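SAM-dependent O-methyltransferase (Leptospira interrogans, PDB 2HNK) probably transfers a methyl group from S-adenosyl-L-methionine to a hydroxyl group of an acceptor, and is captured here with the spent cofactor S-adenosyl-L-homocysteine. Local coordinates at residues L28-E33 with T69-S74; I64-T69 with L150-A155. One frame throughout, in Å; residues are numbered along the deposited sequence.

Interaction 1: residues L28-E33 with T69-S74; sequences LKLRKE and TFTGYS. With SAH (S-adenosyl-L-homocysteine), chain O.
Leu30 and Arg31, neighbours on helix 25-35, present only carbon atoms to the turn after strand 63-67 and to Tyr73, which opens helix 73-81; no hydrogen bond joins the two segments. The apolar part is the fork of Leu30. Its CG lies anti to the backbone N (chi1 171°), which carries both methyls out to the turn: CD1 reaches Thr71 O at 3.3 Å and also touches Thr71 CB, while CD2 rests 3.6 Å from Tyr73 N and 4.0 Å from Tyr73 CB. The second apolar touch is made by the aliphatic stem of Arg31, whose CG approaches Tyr73 CE2 at 3.5 Å, obliquely to the ring. The guanidinium does not stack there; its plane stands 84° from that of the ring, and its NE pairs with Glu23.

Polar groups work within the turn or beyond the contact. Thr69 to Gly72 form a type II' turn, closed by a weak bond from Gly72 N to Thr69 O, and Gly72 is the N-cap of helix 73-81. Thr71 OG1 is hydrogen-bonded to Thr34 OG1, later on helix 25-35.

Within these segments the ligand bonds come from Ser74, in the first turn of helix 73-81. Ser74 N donates to the carboxylate OXT of S-adenosyl-L-homocysteine (3.2 Å, 146° at the hydrogen), and the ligand N donates to Ser74 OG at 3.0 Å. The helix N-terminus would probably favour the negative carboxylate. The chemistry is thus divided: apolar packing backs a glycine-containing turn, while Ser74, just past it, holds the amino acid end of the cofactor, much as the loop after the first strand serves other Rossmann-like methyltransferases.

Interaction 2: residues I64-T69 with L150-A155; sequences IIEIGT and LFFLDA. With SAH (S-adenosyl-L-homocysteine), chain O.
Ile65 and Phe151 pack side by side on neighbouring parallel strands, with Ile65 CB over one face of the ring, 4.0 Å from its centroid in a CH-pi contact. Ile67 tightens this face: its CD1 meets Phe151 CD2 at 3.6 Å, and its CG2 touches Ala155 CB at the same distance. Four backbone bonds underlie the packing, running alternately between the strands from Ile65 N to Leu150 O up to Asp154 N to Ile67 O (2.9 Å).

On the reverse face, Ile64 and Leu150 meet more loosely, CG2 to CD2 at 3.9 Å. Glu66, extended with CG anti to its N (chi1 171°), lies closer against Phe152: CG is at the ring edge and OE2 3.5 Å from CD2, the carboxylate turned 56° from the ring. That carboxylate is buried, OE1 accepting from Thr69 OG1 and OE2 probably hydrogen-bonded to Ser74 OG; neither face is a solvent side. Just past the strand ends, Gly68 O and Asp154 OD2 each accept from the amino N of S-adenosyl-L-homocysteine at 3.0 Å.

Strand 87-92 continues the sheet beyond 63-67. Helix 160-170 lies against Ile67, Phe151 and Leu153, while helices 46-59 and 73-81 pack on the face of Ile64, Glu66 and Phe152.

In the fold
Interactions 1 and 2 show how a Rossmann-like fold builds a cofactor site where strands end and helices begin. Their centres lie 15 Å apart, and Thr69 belongs to both. Along the chain the segments alternate: helix 25-35, strand 63-67, the turn into helix 73-81, then strand 148-153. Interaction 2 is near the middle of the seven-stranded sheet, close to the centre of the chain; interaction 1 lies farther out, where an N-terminal helix backs the turn. They touch through Ser74 and Glu66. Both meet at the amino acid end of S-adenosyl-L-homocysteine, since Ser74 of interaction 1 and Gly68 and Asp154 of interaction 2 all bind its amino N; its remaining hydrogen-bond partners include Asp92 and Ala121.

Interaction 1: residues L28-E33 with T69-S74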
loop_
_atom_site.group_PDB
_atom_site.type_symbol
_atom_site.label_atom_id
_atom_site.label_comp_id
_atom_site.label_asym_id
_atom_site.label_seq_id
_atom_site.Cartn_x
_atom_site.Cartn_y
_atom_site.Cartn_z
ATOM N N LEU C 28 -17.523 -8.981 10.375
ATOM C CA LEU C 28 -18.798 -8.619 9.753
ATOM C C LEU C 28 -19.817 -8.224 10.813
ATOM O O LEU C 28 -20.520 -7.222 10.669
ATOM C CB LEU C 28 -19.339 -9.790 8.923
ATOM C CG LEU C 28 -20.755 -9.691 8.346
ATOM C CD1 LEU C 28 -20.890 -8.508 7.407
ATOM C CD2 LEU C 28 -21.142 -10.993 7.640
ATOM N N LYS C 29 -19.874 -9.028 11.876
ATOM C CA LYS C 29 -20.715 -8.780 13.048
ATOM C C LYS C 29 -20.498 -7.360 13.582
ATOM O O LYS C 29 -21.466 -6.630 13.814
ATOM C CB LYS C 29 -20.408 -9.841 14.116
ATOM C CG LYS C 29 -21.308 -9.892 15.337
ATOM C CD LYS C 29 -20.840 -11.040 16.243
ATOM C CE LYS C 29 -21.701 -11.210 17.472
ATOM N NZ LYS C 29 -21.325 -10.266 18.550
ATOM N N LEU C 30 -19.231 -6.979 13.758
ATOM C CA LEU C 30 -18.869 -5.635 14.220
ATOM C C LEU C 30 -19.383 -4.521 13.297
ATOM O O LEU C 30 -19.881 -3.504 13.775
ATOM C CB LEU C 30 -17.351 -5.504 14.443
ATOM C CG LEU C 30 -16.760 -4.105 14.717
ATOM C CD1 LEU C 30 -17.432 -3.371 15.902
ATOM C CD2 LEU C 30 -15.261 -4.162 14.917
ATOM N N ARG C 31 -19.258 -4.718 11.988
ATOM C CA ARG C 31 -19.715 -3.725 11.017
ATOM C C ARG C 31 -21.227 -3.514 11.113
ATOM O O ARG C 31 -21.701 -2.376 11.106
ATOM C CB ARG C 31 -19.297 -4.109 9.592
ATOM C CG ARG C 31 -17.789 -4.152 9.380
ATOM C CD ARG C 31 -17.392 -3.980 7.915
ATOM N NE ARG C 31 -17.613 -5.183 7.115
ATOM C CZ ARG C 31 -18.522 -5.295 6.149
ATOM N NH1 ARG C 31 -19.299 -4.267 5.842
ATOM N NH2 ARG C 31 -18.647 -6.437 5.481
ATOM N N LYS C 32 -21.968 -4.616 11.217
ATOM C CA LYS C 32 -23.419 -4.569 11.417
ATOM C C LYS C 32 -23.779 -3.840 12.715
ATOM O O LYS C 32 -24.659 -2.974 12.715
ATOM C CB LYS C 32 -24.030 -5.973 11.402
ATOM C CG LYS C 32 -24.017 -6.643 10.042
ATOM C CD LYS C 32 -24.652 -8.030 10.097
ATOM C CE LYS C 32 -24.664 -8.675 8.712
ATOM N NZ LYS C 32 -24.945 -10.147 8.751
ATOM N N GLU C 33 -23.085 -4.175 13.805
ATOM C CA GLU C 33 -23.311 -3.518 15.093
ATOM C C GLU C 33 -23.038 -2.015 15.013
ATOM O O GLU C 33 -23.820 -1.215 15.522
ATOM C CB GLU C 33 -22.474 -4.160 16.204
ATOM C CG GLU C 33 -22.851 -3.665 17.594
ATOM C CD GLU C 33 -22.130 -4.376 18.722
ATOM O OE1 GLU C 33 -21.738 -5.553 18.573
ATOM O OE2 GLU C 33 -21.971 -3.750 19.784
ATOM N N THR C 69 -9.868 5.027 17.663
ATOM C CA THR C 69 -10.205 3.607 17.632
ATOM C C THR C 69 -11.678 3.305 17.384
ATOM O O THR C 69 -11.994 2.330 16.697
ATOM C CB THR C 69 -9.701 2.919 18.921
ATOM O OG1 THR C 69 -8.274 2.928 18.885
ATOM C CG2 THR C 69 -10.187 1.475 19.037
ATOM N N PHE C 70 -12.569 4.121 17.958
ATOM C CA PHE C 70 -14.020 3.958 17.771
ATOM C C PHE C 70 -14.428 2.537 18.172
ATOM O O PHE C 70 -13.945 2.036 19.198
ATOM C CB PHE C 70 -14.408 4.326 16.328
ATOM C CG PHE C 70 -15.894 4.468 16.087
ATOM C CD1 PHE C 70 -16.733 5.045 17.044
ATOM C CD2 PHE C 70 -16.446 4.054 14.880
ATOM C CE1 PHE C 70 -18.103 5.181 16.806
ATOM C CE2 PHE C 70 -17.813 4.187 14.638
ATOM C CZ PHE C 70 -18.643 4.749 15.600
ATOM N N THR C 71 -15.274 1.875 17.378
ATOM C CA THR C 71 -15.767 0.534 17.733
ATOM C C THR C 71 -14.785 -0.598 17.380
ATOM O O THR C 71 -15.085 -1.780 17.587
ATOM C CB THR C 71 -17.160 0.248 17.136
ATOM O OG1 THR C 71 -17.141 0.508 15.727
ATOM C CG2 THR C 71 -18.224 1.118 17.804
ATOM N N GLY C 72 -13.634 -0.227 16.822
ATOM C CA GLY C 72 -12.475 -1.104 16.768
ATOM C C GLY C 72 -12.115 -1.878 15.510
ATOM O O GLY C 72 -11.205 -2.711 15.565
ATOM N N TYR C 73 -12.775 -1.605 14.382
ATOM C CA TYR C 73 -12.554 -2.425 13.178
ATOM C C TYR C 73 -11.101 -2.437 12.716
ATOM O O TYR C 73 -10.541 -3.505 12.457
ATOM C CB TYR C 73 -13.490 -2.050 12.006
ATOM C CG TYR C 73 -13.501 -3.099 10.895
ATOM C CD1 TYR C 73 -12.572 -3.059 9.853
ATOM C CD2 TYR C 73 -14.427 -4.144 10.901
ATOM C CE1 TYR C 73 -12.571 -4.025 8.845
ATOM C CE2 TYR C 73 -14.436 -5.114 9.893
ATOM C CZ TYR C 73 -13.504 -5.046 8.872
ATOM O OH TYR C 73 -13.504 -6.001 7.880
ATOM N N SER C 74 -10.498 -1.259 12.615
ATOM C CA SER C 74 -9.143 -1.148 12.102
ATOM C C SER C 74 -8.135 -1.789 13.048
ATOM O O SER C 74 -7.204 -2.462 12.599
ATOM C CB SER C 74 -8.773 0.314 11.796
ATOM O OG SER C 74 -8.818 1.137 12.947
HETATM N N SAH O . -10.375 3.602 13.449
HETATM C CA SAH O . -11.853 3.535 13.668
HETATM C CB SAH O . -12.503 4.863 13.277
HETATM C CG SAH O . -12.064 6.052 14.135
HETATM S SD SAH O . -13.427 7.224 14.308
HETATM C C SAH O . -12.534 2.351 12.962
HETATM O O SAH O . -13.728 2.098 13.149
HETATM O OXT SAH O . -11.914 1.617 12.193
HETATM C "C5'" SAH O . -12.505 8.377 15.359
HETATM C "C4'" SAH O . -12.421 7.997 16.834
HETATM O "O4'" SAH O . -11.472 8.836 17.459
HETATM C "C3'" SAH O . -13.734 8.185 17.574
HETATM O "O3'" SAH O . -14.050 6.985 18.239
HETATM C "C2'" SAH O . -13.491 9.275 18.599
HETATM O "O2'" SAH O . -14.075 8.934 19.839
HETATM C "C1'" SAH O . -11.968 9.310 18.696
HETATM N N9 SAH O . -11.419 10.645 19.026
HETATM C C8 SAH O . -11.947 11.888 18.754
HETATM N N7 SAH O . -11.112 12.834 19.252
HETATM C C5 SAH O . -10.055 12.216 19.834
HETATM C C6 SAH O . -8.918 12.684 20.492
HETATM N N6 SAH O . -8.705 13.986 20.647
HETATM N N1 SAH O . -8.000 11.783 20.999
HETATM C C2 SAH O . -8.198 10.422 20.851
HETATM N N3 SAH O . -9.326 9.961 20.198
HETATM C C4 SAH O . -10.241 10.840 19.702
#

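Interaction 2: residues I64-T69 with L150-A155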
loop_
_atom_site.group_PDB
_atom_site.type_symbol
_atom_site.label_atom_id
_atom_site.label_comp_id
_atom_site.label_asym_id
_atom_site.label_seq_id
_atom_site.Cartn_x
_atom_site.Cartn_y
_atom_site.Cartn_z
ATOM N N ILE C 64 2.692 -0.775 16.845
ATOM C CA ILE C 64 1.751 0.116 16.164
ATOM C C ILE C 64 1.041 1.034 17.165
ATOM O O ILE C 64 0.721 0.615 18.273
ATOM C CB ILE C 64 0.691 -0.698 15.360
ATOM C CG1 ILE C 64 1.374 -1.561 14.285
ATOM C CG2 ILE C 64 -0.371 0.231 14.750
ATOM C CD1 ILE C 64 0.432 -2.454 13.514
ATOM N N ILE C 65 0.798 2.282 16.773
ATOM C CA ILE C 65 -0.119 3.142 17.526
ATOM C C ILE C 65 -1.264 3.604 16.637
ATOM O O ILE C 65 -1.040 4.196 15.585
ATOM C CB ILE C 65 0.572 4.366 18.171
ATOM C CG1 ILE C 65 1.641 3.925 19.175
ATOM C CG2 ILE C 65 -0.464 5.279 18.858
ATOM C CD1 ILE C 65 2.453 5.081 19.749
ATOM N N GLU C 66 -2.486 3.321 17.079
ATOM C CA GLU C 66 -3.683 3.809 16.423
ATOM C C GLU C 66 -4.235 5.006 17.193
ATOM O O GLU C 66 -4.541 4.897 18.380
ATOM C CB GLU C 66 -4.729 2.691 16.315
ATOM C CG GLU C 66 -6.095 3.159 15.828
ATOM C CD GLU C 66 -7.035 2.010 15.565
ATOM O OE1 GLU C 66 -7.869 1.685 16.448
ATOM O OE2 GLU C 66 -6.919 1.409 14.484
ATOM N N ILE C 67 -4.351 6.140 16.502
ATOM C CA ILE C 67 -4.920 7.357 17.066
ATOM C C ILE C 67 -6.360 7.477 16.568
ATOM O O ILE C 67 -6.609 7.941 15.439
ATOM C CB ILE C 67 -4.118 8.631 16.664
ATOM C CG1 ILE C 67 -2.613 8.478 16.960
ATOM C CG2 ILE C 67 -4.663 9.862 17.383
ATOM C CD1 ILE C 67 -1.743 9.365 16.104
ATOM N N GLY C 68 -7.301 7.056 17.407
ATOM C CA GLY C 68 -8.709 7.026 17.031
ATOM C C GLY C 68 -9.154 5.618 16.714
ATOM O O GLY C 68 -8.878 5.086 15.625
ATOM N N THR C 69 -9.868 5.027 17.663
ATOM C CA THR C 69 -10.205 3.607 17.632
ATOM C C THR C 69 -11.678 3.305 17.384
ATOM O O THR C 69 -11.994 2.330 16.697
ATOM C CB THR C 69 -9.701 2.919 18.921
ATOM O OG1 THR C 69 -8.274 2.928 18.885
ATOM C CG2 THR C 69 -10.187 1.475 19.037
ATOM N N LEU C 150 4.752 1.826 13.134
ATOM C CA LEU C 150 3.644 2.221 12.285
ATOM C C LEU C 150 2.578 2.976 13.068
ATOM O O LEU C 150 2.254 2.624 14.205
ATOM C CB LEU C 150 3.056 0.992 11.572
ATOM C CG LEU C 150 1.978 1.170 10.499
ATOM C CD1 LEU C 150 2.050 0.052 9.458
ATOM C CD2 LEU C 150 0.584 1.222 11.112
ATOM N N PHE C 151 2.048 4.020 12.440
ATOM C CA PHE C 151 0.941 4.786 12.987
ATOM C C PHE C 151 -0.274 4.716 12.090
ATOM O O PHE C 151 -0.147 4.761 10.869
ATOM C CB PHE C 151 1.324 6.253 13.118
ATOM C CG PHE C 151 1.846 6.627 14.458
ATOM C CD1 PHE C 151 3.206 6.552 14.734
ATOM C CD2 PHE C 151 0.983 7.084 15.446
ATOM C CE1 PHE C 151 3.697 6.924 15.988
ATOM C CE2 PHE C 151 1.465 7.468 16.696
ATOM C CZ PHE C 151 2.819 7.379 16.969
ATOM N N PHE C 152 -1.451 4.633 12.707
ATOM C CA PHE C 152 -2.702 4.864 12.008
ATOM C C PHE C 152 -3.384 6.111 12.588
ATOM O O PHE C 152 -3.789 6.122 13.750
ATOM C CB PHE C 152 -3.617 3.646 12.113
ATOM C CG PHE C 152 -4.862 3.747 11.281
ATOM C CD1 PHE C 152 -4.794 4.049 9.920
ATOM C CD2 PHE C 152 -6.108 3.526 11.845
ATOM C CE1 PHE C 152 -5.949 4.155 9.149
ATOM C CE2 PHE C 152 -7.276 3.612 11.069
ATOM C CZ PHE C 152 -7.188 3.931 9.724
ATOM N N LEU C 153 -3.494 7.153 11.772
ATOM C CA LEU C 153 -4.134 8.394 12.174
ATOM C C LEU C 153 -5.582 8.470 11.669
ATOM O O LEU C 153 -5.830 8.631 10.469
ATOM C CB LEU C 153 -3.328 9.611 11.687
ATOM C CG LEU C 153 -3.942 11.002 11.914
ATOM C CD1 LEU C 153 -4.256 11.260 13.408
ATOM C CD2 LEU C 153 -3.061 12.110 11.338
ATOM N N ASP C 154 -6.520 8.381 12.610
ATOM C CA ASP C 154 -7.946 8.400 12.312
ATOM C C ASP C 154 -8.764 9.026 13.452
ATOM O O ASP C 154 -9.841 8.545 13.801
ATOM C CB ASP C 154 -8.429 6.975 12.035
ATOM C CG ASP C 154 -9.793 6.936 11.373
ATOM O OD1 ASP C 154 -10.224 7.955 10.784
ATOM O OD2 ASP C 154 -10.424 5.871 11.440
ATOM N N ALA C 155 -8.252 10.108 14.025
ATOM C CA ALA C 155 -8.905 10.757 15.161
ATOM C C ALA C 155 -9.611 12.046 14.736
ATOM O O ALA C 155 -10.139 12.130 13.623
ATOM C CB ALA C 155 -7.895 11.017 16.276
HETATM N N SAH O . -10.375 3.602 13.449
HETATM C CA SAH O . -11.853 3.535 13.668
HETATM C CB SAH O . -12.503 4.863 13.277
HETATM C CG SAH O . -12.064 6.052 14.135
HETATM S SD SAH O . -13.427 7.224 14.308
HETATM C C SAH O . -12.534 2.351 12.962
HETATM O O SAH O . -13.728 2.098 13.149
HETATM O OXT SAH O . -11.914 1.617 12.193
HETATM C "C5'" SAH O . -12.505 8.377 15.359
HETATM C "C4'" SAH O . -12.421 7.997 16.834
HETATM O "O4'" SAH O . -11.472 8.836 17.459
HETATM C "C3'" SAH O . -13.734 8.185 17.574
HETATM O "O3'" SAH O . -14.050 6.985 18.239
HETATM C "C2'" SAH O . -13.491 9.275 18.599
HETATM O "O2'" SAH O . -14.075 8.934 19.839
HETATM C "C1'" SAH O . -11.968 9.310 18.696
HETATM N N9 SAH O . -11.419 10.645 19.026
HETATM C C8 SAH O . -11.947 11.888 18.754
HETATM N N7 SAH O . -11.112 12.834 19.252
HETATM C C5 SAH O . -10.055 12.216 19.834
HETATM C C6 SAH O . -8.918 12.684 20.492
HETATM N N6 SAH O . -8.705 13.986 20.647
HETATM N N1 SAH O . -8.000 11.783 20.999
HETATM C C2 SAH O . -8.198 10.422 20.851
HETATM N N3 SAH O . -9.326 9.961 20.198
HETATM C C4 SAH O . -10.241 10.840 19.702
#